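Local coordinates for flagellar protein (PDB 3C12), which is probably required for flagellar hook formation, perhaps as a scaffolding protein in hook capping, and is represented here by its C-terminal part, at residues 110-115 and 119-124; 19-24 and 103-108; 11-16 and 28-33; 39-44 and 64-69. One frame throughout, in Å; residues are numbered along the deposited sequence.

In the fold
The four contacts spread along the molecule on both sides of the chain's centre. Contacts 2 and 3 occupy the middle, their centres about 6 Å apart, and their segments alternate along the sequence. Contact 4 lies inside the loop closed by contact 2, in the Ig-like sandwich, with its centre about 14 Å from each of them. Contact 1 closes last in sequence, and its centre lies about 28 Å from that of contact 4, on the opposite side of the chain's centre. Strand 98-115 is the common thread: it supplies a segment to contacts 1 and 2 and pairs with both strands of contact 3, so the sandwich and the distant hairpin share one long strand interrupted by a bulge or short loop.

Contact 1: 110-115 and 119-124; sequences DSVTIG and LYLNLT
Val112 and Leu119 carry the packed face of this contact. The two side chains cross at about a right angle, with Val112 CG1 3.3 Å from Leu119 CD2, while the other branch, Val112 CG2, lies alongside Leu121, 3.5 Å from its CD2. Branched aliphatic residues suit this face because Leu9, Val10, Leu131 and Val134 cover it. Ile114, an exposed residue, extends the same row with CG1 at 3.8 Å from Leu119 CG. Strands 110-115 and 119-123 are the arms of an antiparallel beta hairpin within the Tudor-like region. Thr113 and Tyr120 form a hydrogen-bonded pair in which Thr113 N gives to Tyr120 O (2.8 Å) and Tyr120 N to Thr113 O. Near the other end lies a classic beta bulge: Asp110 and Ser111 both face Asn122, and both backbone N-H groups reach Asn122 O through weak bonds. The opposite, more solvent-facing side is polar. Asn122 stands there with CG anti to its carbonyl carbon (chi1 -53°), which brings ND2 over the partner strand. One N-H goes to Ser111 OG at 2.6 Å, slightly out of the amide plane; the other goes to Thr113 OG1 at 3.3 Å, in that plane and nearly straight at 168°. Together the two bonds would restrain the rotation of the amide. Tyr120 also points to this side, its OH bonded to Asp117 O.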
loop_
_atom_site.group_PDB
_atom_site.type_symbol
_atom_site.label_atom_id
_atom_site.label_comp_id
_atom_site.label_asym_id
_atom_site.label_seq_id
_atom_site.Cartn_x
_atom_site.Cartn_y
_atom_site.Cartn_z
ATOM N N ASP A 110 -1.053 4.096 19.718
ATOM C CA ASP A 110 -0.681 3.911 21.110
ATOM C C ASP A 110 -0.009 5.140 21.704
ATOM O O ASP A 110 -0.245 5.489 22.868
ATOM C CB ASP A 110 0.239 2.702 21.267
ATOM C CG ASP A 110 0.658 2.476 22.714
ATOM O OD1 ASP A 110 -0.232 2.241 23.568
ATOM O OD2 ASP A 110 1.878 2.546 22.998
ATOM N N SER A 111 0.827 5.798 20.911
ATOM C CA SER A 111 1.515 6.992 21.380
ATOM C C SER A 111 2.227 7.685 20.240
ATOM O O SER A 111 2.315 7.163 19.128
ATOM C CB SER A 111 2.533 6.630 22.460
ATOM O OG SER A 111 3.563 5.815 21.926
ATOM N N VAL A 112 2.740 8.870 20.527
ATOM C CA VAL A 112 3.455 9.638 19.525
ATOM C C VAL A 112 4.833 10.005 20.050
ATOM O O VAL A 112 5.001 10.330 21.229
ATOM C CB VAL A 112 2.678 10.928 19.150
ATOM C CG1 VAL A 112 3.613 11.943 18.510
ATOM C CG2 VAL A 112 1.556 10.586 18.192
ATOM N N THR A 113 5.823 9.930 19.170
ATOM C CA THR A 113 7.177 10.279 19.538
ATOM C C THR A 113 7.718 11.341 18.601
ATOM O O THR A 113 7.486 11.318 17.393
ATOM C CB THR A 113 8.113 9.060 19.510
ATOM O OG1 THR A 113 7.803 8.193 20.612
ATOM C CG2 THR A 113 9.561 9.509 19.604
ATOM N N ILE A 114 8.433 12.289 19.185
ATOM C CA ILE A 114 9.021 13.367 18.424
ATOM C C ILE A 114 10.521 13.304 18.648
ATOM O O ILE A 114 11.023 13.647 19.727
ATOM C CB ILE A 114 8.494 14.706 18.895
ATOM C CG1 ILE A 114 6.969 14.643 19.001
ATOM C CG2 ILE A 114 8.928 15.775 17.922
ATOM C CD1 ILE A 114 6.342 15.854 19.615
ATOM N N GLY A 115 11.226 12.831 17.625
ATOM C CA GLY A 115 12.666 12.713 17.708
ATOM C C GLY A 115 13.314 13.687 16.754
ATOM O O GLY A 115 12.646 14.590 16.237
ATOM N N LEU A 119 8.146 13.798 13.784
ATOM C CA LEU A 119 7.184 13.120 14.642
ATOM C C LEU A 119 6.697 11.778 14.075
ATOM O O LEU A 119 6.358 11.668 12.889
ATOM C CB LEU A 119 6.003 14.052 14.907
ATOM C CG LEU A 119 4.976 13.566 15.926
ATOM C CD1 LEU A 119 4.102 14.741 16.365
ATOM C CD2 LEU A 119 4.131 12.455 15.331
ATOM N N TYR A 120 6.657 10.768 14.945
ATOM C CA TYR A 120 6.233 9.423 14.575
ATOM C C TYR A 120 5.133 8.857 15.450
ATOM O O TYR A 120 5.067 9.131 16.645
ATOM C CB TYR A 120 7.431 8.475 14.602
ATOM C CG TYR A 120 8.449 8.841 13.557
ATOM C CD1 TYR A 120 9.329 9.912 13.760
ATOM C CD2 TYR A 120 8.445 8.206 12.306
ATOM C CE1 TYR A 120 10.177 10.357 12.734
ATOM C CE2 TYR A 120 9.281 8.638 11.273
ATOM C CZ TYR A 120 10.143 9.720 11.491
ATOM O OH TYR A 120 10.934 10.189 10.456
ATOM N N LEU A 121 4.259 8.064 14.841
ATOM C CA LEU A 121 3.165 7.443 15.569
ATOM C C LEU A 121 3.584 6.026 15.880
ATOM O O LEU A 121 4.173 5.340 15.040
ATOM C CB LEU A 121 1.889 7.396 14.732
ATOM C CG LEU A 121 1.492 8.625 13.930
ATOM C CD1 LEU A 121 0.031 8.484 13.529
ATOM C CD2 LEU A 121 1.691 9.877 14.759
ATOM N N ASN A 122 3.279 5.593 17.093
ATOM C CA ASN A 122 3.608 4.248 17.520
ATOM C C ASN A 122 2.300 3.493 17.466
ATOM O O ASN A 122 1.465 3.584 18.370
ATOM C CB ASN A 122 4.198 4.292 18.926
ATOM C CG ASN A 122 5.353 5.267 19.016
ATOM O OD1 ASN A 122 6.310 5.181 18.243
ATOM N ND2 ASN A 122 5.261 6.218 19.945
ATOM N N LEU A 123 2.129 2.782 16.359
ATOM C CA LEU A 123 0.927 2.016 16.090
ATOM C C LEU A 123 0.978 0.646 16.737
ATOM O O LEU A 123 1.916 -0.123 16.527
ATOM C CB LEU A 123 0.748 1.892 14.584
ATOM C CG LEU A 123 0.836 3.238 13.866
ATOM C CD1 LEU A 123 0.778 3.001 12.377
ATOM C CD2 LEU A 123 -0.296 4.166 14.315
ATOM N N THR A 124 -0.044 0.353 17.533
ATOM C CA THR A 124 -0.134 -0.909 18.240
ATOM C C THR A 124 -0.216 -2.082 17.278
ATOM O O THR A 124 -1.119 -2.152 16.443
ATOM C CB THR A 124 -1.355 -0.931 19.153
ATOM O OG1 THR A 124 -1.385 0.276 19.929
ATOM C CG2 THR A 124 -1.295 -2.129 20.087
#

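Contact 2: 19-24 and 103-108; sequences AQVAID and TYVDAP
Val105 gives up more surface than any other residue of this contact, and it does so mainly through a single methyl group. Its CG2 sits 3.8 Å from Val21 CG1 and 3.4 Å from Gln20 O, so one branch meets both a side chain and the backbone just before it. That position follows from a chi1 of -180°, which sets CG2 beside the backbone N and directs it to segment 19-24, while CG1 lies beside the carbonyl carbon. Val21 answers with CG1, anti to its own carbonyl carbon (chi1 -58°), and the two valines cross at about a right angle. Compact, beta-branched side chains suit buried strand positions such as these: Val21 also rests on Ala29 and Ile87, and Val105 on Ser18 and Leu126. Ala19 comes next in buried surface, meeting Thr103 through its backbone, with Ala19 CA 4.3 Å from Thr103 OG1. That hydroxyl is held by Ser18 O, a bond that ties the residue before segment 19-24 to strand 98-115. The methyl of Ala19 turns away from Thr103 and packs on Leu101 of the second subunit. Strands 20-23 and 98-115 are both antiparallel neighbours of strand 83-93, but these two segments share no hydrogen bond with each other. Cohesion between the segments therefore rests on van der Waals packing, while Thr103 OG1 and Gln20 O find their hydrogen bonds at Ser18, just outside the segments.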
loop_
_atom_site.group_PDB
_atom_site.type_symbol
_atom_site.label_atom_id
_atom_site.label_comp_id
_atom_site.label_asym_id
_atom_site.label_seq_id
_atom_site.Cartn_x
_atom_site.Cartn_y
_atom_site.Cartn_z
ATOM N N ALA A 19 1.116 -3.232 3.990
ATOM C CA ALA A 19 1.086 -4.470 3.228
ATOM C C ALA A 19 0.807 -5.625 4.172
ATOM O O ALA A 19 0.615 -6.754 3.740
ATOM C CB ALA A 19 2.410 -4.686 2.521
ATOM N N GLN A 20 0.789 -5.342 5.468
ATOM C CA GLN A 20 0.518 -6.375 6.453
ATOM C C GLN A 20 -0.413 -5.889 7.549
ATOM O O GLN A 20 -0.625 -4.694 7.716
ATOM C CB GLN A 20 1.831 -6.916 7.048
ATOM C CG GLN A 20 2.856 -5.875 7.477
ATOM C CD GLN A 20 4.181 -6.492 7.919
ATOM O OE1 GLN A 20 4.772 -7.296 7.203
ATOM N NE2 GLN A 20 4.653 -6.104 9.097
ATOM N N VAL A 21 -0.996 -6.836 8.273
ATOM C CA VAL A 21 -1.908 -6.534 9.369
ATOM C C VAL A 21 -1.378 -7.258 10.598
ATOM O O VAL A 21 -0.553 -8.153 10.482
ATOM C CB VAL A 21 -3.335 -7.035 9.070
ATOM C CG1 VAL A 21 -3.853 -6.399 7.796
ATOM C CG2 VAL A 21 -3.336 -8.537 8.933
ATOM N N ALA A 22 -1.839 -6.882 11.779
ATOM C CA ALA A 22 -1.344 -7.545 12.973
ATOM C C ALA A 22 -2.453 -7.953 13.929
ATOM O O ALA A 22 -3.512 -7.322 13.980
ATOM C CB ALA A 22 -0.345 -6.648 13.686
ATOM N N ILE A 23 -2.211 -9.031 14.670
ATOM C CA ILE A 23 -3.174 -9.507 15.652
ATOM C C ILE A 23 -2.470 -9.863 16.948
ATOM O O ILE A 23 -1.318 -10.305 16.945
ATOM C CB ILE A 23 -3.934 -10.768 15.185
ATOM C CG1 ILE A 23 -2.942 -11.798 14.649
ATOM C CG2 ILE A 23 -5.006 -10.392 14.190
ATOM C CD1 ILE A 23 -3.549 -13.160 14.408
ATOM N N ASP A 24 -3.168 -9.643 18.055
ATOM C CA ASP A 24 -2.655 -9.984 19.369
ATOM C C ASP A 24 -3.131 -11.416 19.587
ATOM O O ASP A 24 -3.181 -12.205 18.636
ATOM C CB ASP A 24 -3.238 -9.052 20.435
ATOM C CG ASP A 24 -4.741 -8.882 20.313
ATOM O OD1 ASP A 24 -5.339 -8.268 21.220
ATOM O OD2 ASP A 24 -5.328 -9.348 19.314
ATOM N N THR A 103 -3.863 -1.616 0.117
ATOM C CA THR A 103 -4.514 -1.880 1.391
ATOM C C THR A 103 -4.178 -0.840 2.451
ATOM O O THR A 103 -3.028 -0.427 2.587
ATOM C CB THR A 103 -4.120 -3.269 1.927
ATOM O OG1 THR A 103 -2.745 -3.527 1.622
ATOM C CG2 THR A 103 -4.974 -4.346 1.303
ATOM N N TYR A 104 -5.199 -0.411 3.189
ATOM C CA TYR A 104 -5.028 0.560 4.264
ATOM C C TYR A 104 -5.495 -0.110 5.527
ATOM O O TYR A 104 -6.645 -0.527 5.638
ATOM C CB TYR A 104 -5.842 1.839 4.017
ATOM C CG TYR A 104 -5.480 2.525 2.719
ATOM C CD1 TYR A 104 -5.957 2.036 1.498
ATOM C CD2 TYR A 104 -4.601 3.608 2.697
ATOM C CE1 TYR A 104 -5.562 2.602 0.284
ATOM C CE2 TYR A 104 -4.196 4.183 1.485
ATOM C CZ TYR A 104 -4.678 3.673 0.281
ATOM O OH TYR A 104 -4.259 4.196 -0.932
ATOM N N VAL A 105 -4.590 -0.220 6.484
ATOM C CA VAL A 105 -4.905 -0.881 7.734
ATOM C C VAL A 105 -5.280 0.068 8.843
ATOM O O VAL A 105 -4.693 1.146 8.983
ATOM C CB VAL A 105 -3.719 -1.717 8.209
ATOM C CG1 VAL A 105 -4.055 -2.403 9.508
ATOM C CG2 VAL A 105 -3.353 -2.714 7.146
ATOM N N ASP A 106 -6.265 -0.346 9.632
ATOM C CA ASP A 106 -6.691 0.452 10.764
ATOM C C ASP A 106 -5.938 -0.021 12.005
ATOM O O ASP A 106 -5.879 -1.223 12.283
ATOM C CB ASP A 106 -8.190 0.328 10.994
ATOM C CG ASP A 106 -8.648 1.117 12.215
ATOM O OD1 ASP A 106 -8.396 0.652 13.356
ATOM O OD2 ASP A 106 -9.234 2.209 12.035
ATOM N N ALA A 107 -5.371 0.929 12.748
ATOM C CA ALA A 107 -4.603 0.606 13.936
ATOM C C ALA A 107 -4.681 1.696 14.975
ATOM O O ALA A 107 -4.785 2.880 14.649
ATOM C CB ALA A 107 -3.146 0.375 13.568
ATOM N N PRO A 108 -4.611 1.309 16.253
ATOM C CA PRO A 108 -4.672 2.266 17.355
ATOM C C PRO A 108 -3.331 2.984 17.562
ATOM O O PRO A 108 -2.273 2.351 17.628
ATOM C CB PRO A 108 -5.070 1.387 18.531
ATOM C CG PRO A 108 -4.332 0.129 18.246
ATOM C CD PRO A 108 -4.551 -0.074 16.762
#

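Contact 3: 11-16 and 28-33; sequences GHNVLV and SAKGVV
Asn13 begins the contact by bringing its amide nitrogen near the end of Lys30, with Asn13 ND2 4.2 Å from Lys30 NZ. The two side chains cross at about a right angle. Two nitrogen-bearing ends are not natural partners, and their nearness is consistent with a shared acceptor, Asp106 OD1, which Asn13 ND2 probably bonds and to which Lys30 NZ makes a long, weak ion pair. Lys30 gets there by a route of its own. Its chain is extended as far as CE and bends at the last torsion (chi4 -67°), so NZ comes nearer to segment 11-16 than the direction of its CB would suggest. A lysine suits this exposed position because its long aliphatic stem can reach across to a carboxylate while the ammonium group stays near solvent. Two residues further on, Leu15 supplies the apolar half. Its CB points toward segment 28-33, and its CD2 methyl meets Val32 CG2 at 3.7 Å, again with the side chains crossing at about a right angle. Both residues are buried, in keeping with their hydrocarbon character. Segments 11-16 and 28-33 exchange no hydrogen bonds, and their touching parts run 40° apart in direction. Each strand is instead an antiparallel neighbour of strand 98-115: Val14 pairs with Ala107, and Tyr104 with Val32. Val32 also packs on Ser67 of strand 64-70, next to strand 29-35, while Leu15 lies against Arg136 of the C-terminal tail.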
loop_
_atom_site.group_PDB
_atom_site.type_symbol
_atom_site.label_atom_id
_atom_site.label_comp_id
_atom_site.label_asym_id
_atom_site.label_seq_id
_atom_site.Cartn_x
_atom_site.Cartn_y
_atom_site.Cartn_z
ATOM N N GLY A 11 -4.379 7.816 21.271
ATOM C CA GLY A 11 -5.624 7.324 21.837
ATOM C C GLY A 11 -6.685 6.988 20.803
ATOM O O GLY A 11 -7.663 6.305 21.101
ATOM N N HIS A 12 -6.494 7.467 19.582
ATOM C CA HIS A 12 -7.448 7.209 18.517
ATOM C C HIS A 12 -6.922 6.171 17.528
ATOM O O HIS A 12 -5.838 5.611 17.721
ATOM C CB HIS A 12 -7.774 8.514 17.793
ATOM C CG HIS A 12 -8.538 9.492 18.633
ATOM N ND1 HIS A 12 -8.895 10.744 18.181
ATOM C CD2 HIS A 12 -9.037 9.388 19.888
ATOM C CE1 HIS A 12 -9.581 11.370 19.121
ATOM N NE2 HIS A 12 -9.681 10.568 20.167
ATOM N N ASN A 13 -7.703 5.908 16.481
ATOM C CA ASN A 13 -7.329 4.946 15.446
ATOM C C ASN A 13 -7.065 5.661 14.136
ATOM O O ASN A 13 -7.679 6.681 13.832
ATOM C CB ASN A 13 -8.427 3.893 15.256
ATOM C CG ASN A 13 -8.266 2.710 16.192
ATOM O OD1 ASN A 13 -8.126 2.873 17.401
ATOM N ND2 ASN A 13 -8.286 1.511 15.636
ATOM N N VAL A 14 -6.133 5.127 13.366
ATOM C CA VAL A 14 -5.791 5.728 12.093
ATOM C C VAL A 14 -5.745 4.686 10.995
ATOM O O VAL A 14 -5.661 3.484 11.253
ATOM C CB VAL A 14 -4.413 6.432 12.149
ATOM C CG1 VAL A 14 -4.459 7.582 13.135
ATOM C CG2 VAL A 14 -3.329 5.434 12.538
ATOM N N LEU A 15 -5.818 5.168 9.764
ATOM C CA LEU A 15 -5.756 4.308 8.606
ATOM C C LEU A 15 -4.486 4.661 7.878
ATOM O O LEU A 15 -4.308 5.788 7.431
ATOM C CB LEU A 15 -6.965 4.527 7.696
ATOM C CG LEU A 15 -8.177 3.629 7.956
ATOM C CD1 LEU A 15 -8.603 3.735 9.405
ATOM C CD2 LEU A 15 -9.306 4.037 7.037
ATOM N N VAL A 16 -3.595 3.689 7.781
ATOM C CA VAL A 16 -2.333 3.888 7.102
ATOM C C VAL A 16 -2.110 2.782 6.086
ATOM O O VAL A 16 -2.583 1.659 6.256
ATOM C CB VAL A 16 -1.163 3.887 8.105
ATOM C CG1 VAL A 16 -1.281 5.072 9.037
ATOM C CG2 VAL A 16 -1.168 2.597 8.903
ATOM N N SER A 28 -8.507 -10.050 15.778
ATOM C CA SER A 28 -9.129 -9.059 14.892
ATOM C C SER A 28 -8.256 -7.944 14.307
ATOM O O SER A 28 -7.602 -7.176 15.025
ATOM C CB SER A 28 -10.367 -8.449 15.555
ATOM O OG SER A 28 -11.398 -9.426 15.635
ATOM N N ALA A 29 -8.264 -7.882 12.978
ATOM C CA ALA A 29 -7.525 -6.890 12.216
ATOM C C ALA A 29 -8.476 -6.406 11.135
ATOM O O ALA A 29 -9.043 -7.203 10.400
ATOM C CB ALA A 29 -6.297 -7.516 11.592
ATOM N N LYS A 30 -8.663 -5.099 11.047
ATOM C CA LYS A 30 -9.562 -4.541 10.056
ATOM C C LYS A 30 -8.876 -3.460 9.236
ATOM O O LYS A 30 -7.814 -2.964 9.606
ATOM C CB LYS A 30 -10.811 -3.966 10.732
ATOM C CG LYS A 30 -10.560 -2.786 11.671
ATOM C CD LYS A 30 -11.874 -2.187 12.177
ATOM C CE LYS A 30 -11.654 -1.014 13.126
ATOM N NZ LYS A 30 -11.023 -1.423 14.410
ATOM N N GLY A 31 -9.495 -3.101 8.118
ATOM C CA GLY A 31 -8.938 -2.083 7.254
ATOM C C GLY A 31 -9.867 -1.839 6.085
ATOM O O GLY A 31 -11.010 -2.296 6.086
ATOM N N VAL A 32 -9.373 -1.120 5.084
ATOM C CA VAL A 32 -10.176 -0.807 3.915
ATOM C C VAL A 32 -9.351 -0.714 2.652
ATOM O O VAL A 32 -8.134 -0.582 2.690
ATOM C CB VAL A 32 -10.910 0.531 4.079
ATOM C CG1 VAL A 32 -11.890 0.447 5.224
ATOM C CG2 VAL A 32 -9.911 1.630 4.324
ATOM N N VAL A 33 -10.047 -0.773 1.528
ATOM C CA VAL A 33 -9.433 -0.694 0.215
ATOM C C VAL A 33 -10.374 0.081 -0.696
ATOM O O VAL A 33 -11.590 0.054 -0.511
ATOM C CB VAL A 33 -9.206 -2.092 -0.374
ATOM C CG1 VAL A 33 -8.820 -1.980 -1.819
ATOM C CG2 VAL A 33 -8.116 -2.806 0.397
#

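Contact 4: 39-44 and 64-69; sequences GFVNFE and GEVSFA
Aromatic packing dominates where Phe43 meets Phe68. The CB of Phe68 sits over the centre of the Phe43 ring, 3.5 Å from its centroid and almost on the ring normal, which makes a CH-pi contact. With CG between the backbone N and the carbonyl carbon (chi1 73°), the Phe68 ring leans obliquely against its partner: the planes meet at 39°, the centroids are 5.0 Å apart, and Phe68 CD2 approaches Phe43 CE2. Aliphatic packing follows two residues earlier on each strand, where Val41 and Val66 slide past each other in opposite directions and touch through their CG1 methyls at 3.8 Å. Large flat rings and smaller branched chains thus alternate with outward-turned residues, as expected of strands facing a hydrophobic interior. Strand 39-46 pairs with 52-60 and 83-93, whereas 64-70 pairs with 29-35. The axes of the two segments pass 9.0 Å apart at -33°, consistent with the two facing layers of an Ig-like beta sandwich. No hydrogen bond joins the segments, so the layers hold together here through dispersion and the hydrophobic effect, with Ile87 packed against both rings.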
loop_
_atom_site.group_PDB
_atom_site.type_symbol
_atom_site.label_atom_id
_atom_site.label_comp_id
_atom_site.label_asym_id
_atom_site.label_seq_id
_atom_site.Cartn_x
_atom_site.Cartn_y
_atom_site.Cartn_z
ATOM N N GLY A 39 -18.245 -5.199 -8.077
ATOM C CA GLY A 39 -17.801 -6.580 -8.169
ATOM C C GLY A 39 -17.454 -7.096 -6.791
ATOM O O GLY A 39 -18.217 -6.904 -5.851
ATOM N N PHE A 40 -16.317 -7.766 -6.662
ATOM C CA PHE A 40 -15.894 -8.263 -5.360
ATOM C C PHE A 40 -14.387 -8.139 -5.194
ATOM O O PHE A 40 -13.642 -8.057 -6.166
ATOM C CB PHE A 40 -16.332 -9.723 -5.138
ATOM C CG PHE A 40 -15.670 -10.724 -6.052
ATOM C CD1 PHE A 40 -16.101 -10.885 -7.362
ATOM C CD2 PHE A 40 -14.625 -11.515 -5.594
ATOM C CE1 PHE A 40 -15.503 -11.819 -8.195
ATOM C CE2 PHE A 40 -14.021 -12.449 -6.423
ATOM C CZ PHE A 40 -14.461 -12.601 -7.724
ATOM N N VAL A 41 -13.939 -8.099 -3.951
ATOM C CA VAL A 41 -12.523 -8.005 -3.685
ATOM C C VAL A 41 -12.137 -9.142 -2.761
ATOM O O VAL A 41 -12.820 -9.418 -1.779
ATOM C CB VAL A 41 -12.169 -6.651 -3.049
ATOM C CG1 VAL A 41 -13.135 -6.344 -1.939
ATOM C CG2 VAL A 41 -10.753 -6.676 -2.523
ATOM N N ASN A 42 -11.053 -9.825 -3.104
ATOM C CA ASN A 42 -10.570 -10.936 -2.298
ATOM C C ASN A 42 -9.296 -10.561 -1.560
ATOM O O ASN A 42 -8.288 -10.200 -2.169
ATOM C CB ASN A 42 -10.322 -12.173 -3.169
ATOM C CG ASN A 42 -11.602 -12.872 -3.566
ATOM O OD1 ASN A 42 -11.579 -13.853 -4.297
ATOM N ND2 ASN A 42 -12.728 -12.368 -3.083
ATOM N N PHE A 43 -9.367 -10.639 -0.236
ATOM C CA PHE A 43 -8.241 -10.326 0.627
ATOM C C PHE A 43 -7.600 -11.629 1.060
ATOM O O PHE A 43 -8.239 -12.469 1.674
ATOM C CB PHE A 43 -8.712 -9.534 1.849
ATOM C CG PHE A 43 -9.472 -8.287 1.503
ATOM C CD1 PHE A 43 -10.803 -8.354 1.114
ATOM C CD2 PHE A 43 -8.851 -7.047 1.539
ATOM C CE1 PHE A 43 -11.502 -7.207 0.768
ATOM C CE2 PHE A 43 -9.543 -5.895 1.193
ATOM C CZ PHE A 43 -10.870 -5.976 0.806
ATOM N N GLU A 44 -6.330 -11.796 0.723
ATOM C CA GLU A 44 -5.607 -13.003 1.068
ATOM C C GLU A 44 -4.558 -12.744 2.144
ATOM O O GLU A 44 -3.707 -11.872 1.997
ATOM C CB GLU A 44 -4.935 -13.559 -0.180
ATOM C CG GLU A 44 -4.040 -14.749 0.075
ATOM C CD GLU A 44 -3.180 -15.076 -1.121
ATOM O OE1 GLU A 44 -2.404 -14.192 -1.547
ATOM O OE2 GLU A 44 -3.278 -16.209 -1.635
ATOM N N GLY A 64 -15.695 2.601 -5.064
ATOM C CA GLY A 64 -15.737 3.266 -3.778
ATOM C C GLY A 64 -14.969 2.468 -2.753
ATOM O O GLY A 64 -14.320 1.482 -3.090
ATOM N N GLU A 65 -15.051 2.884 -1.498
ATOM C CA GLU A 65 -14.342 2.207 -0.431
ATOM C C GLU A 65 -14.999 0.881 -0.095
ATOM O O GLU A 65 -16.207 0.716 -0.243
ATOM C CB GLU A 65 -14.312 3.095 0.815
ATOM C CG GLU A 65 -13.153 2.825 1.755
ATOM C CD GLU A 65 -13.136 3.775 2.930
ATOM O OE1 GLU A 65 -14.020 3.657 3.800
ATOM O OE2 GLU A 65 -12.243 4.644 2.978
ATOM N N VAL A 66 -14.183 -0.065 0.350
ATOM C CA VAL A 66 -14.654 -1.378 0.748
ATOM C C VAL A 66 -13.822 -1.820 1.954
ATOM O O VAL A 66 -12.597 -1.784 1.918
ATOM C CB VAL A 66 -14.507 -2.393 -0.400
ATOM C CG1 VAL A 66 -15.067 -3.744 0.028
ATOM C CG2 VAL A 66 -15.228 -1.885 -1.637
ATOM N N SER A 67 -14.499 -2.220 3.025
ATOM C CA SER A 67 -13.834 -2.647 4.253
ATOM C C SER A 67 -13.587 -4.143 4.299
ATOM O O SER A 67 -14.219 -4.910 3.579
ATOM C CB SER A 67 -14.676 -2.261 5.468
ATOM O OG SER A 67 -15.000 -0.882 5.452
ATOM N N PHE A 68 -12.665 -4.551 5.162
ATOM C CA PHE A 68 -12.335 -5.961 5.328
ATOM C C PHE A 68 -12.063 -6.222 6.800
ATOM O O PHE A 68 -11.725 -5.304 7.545
ATOM C CB PHE A 68 -11.104 -6.335 4.488
ATOM C CG PHE A 68 -9.801 -5.801 5.024
ATOM C CD1 PHE A 68 -9.202 -6.376 6.138
ATOM C CD2 PHE A 68 -9.174 -4.723 4.414
ATOM C CE1 PHE A 68 -8.006 -5.886 6.632
ATOM C CE2 PHE A 68 -7.978 -4.228 4.903
ATOM C CZ PHE A 68 -7.393 -4.811 6.014
ATOM N N ALA A 69 -12.211 -7.472 7.218
ATOM C CA ALA A 69 -11.973 -7.834 8.606
ATOM C C ALA A 69 -11.577 -9.295 8.746
ATOM O O ALA A 69 -12.288 -10.189 8.291
ATOM C CB ALA A 69 -13.211 -7.547 9.440
#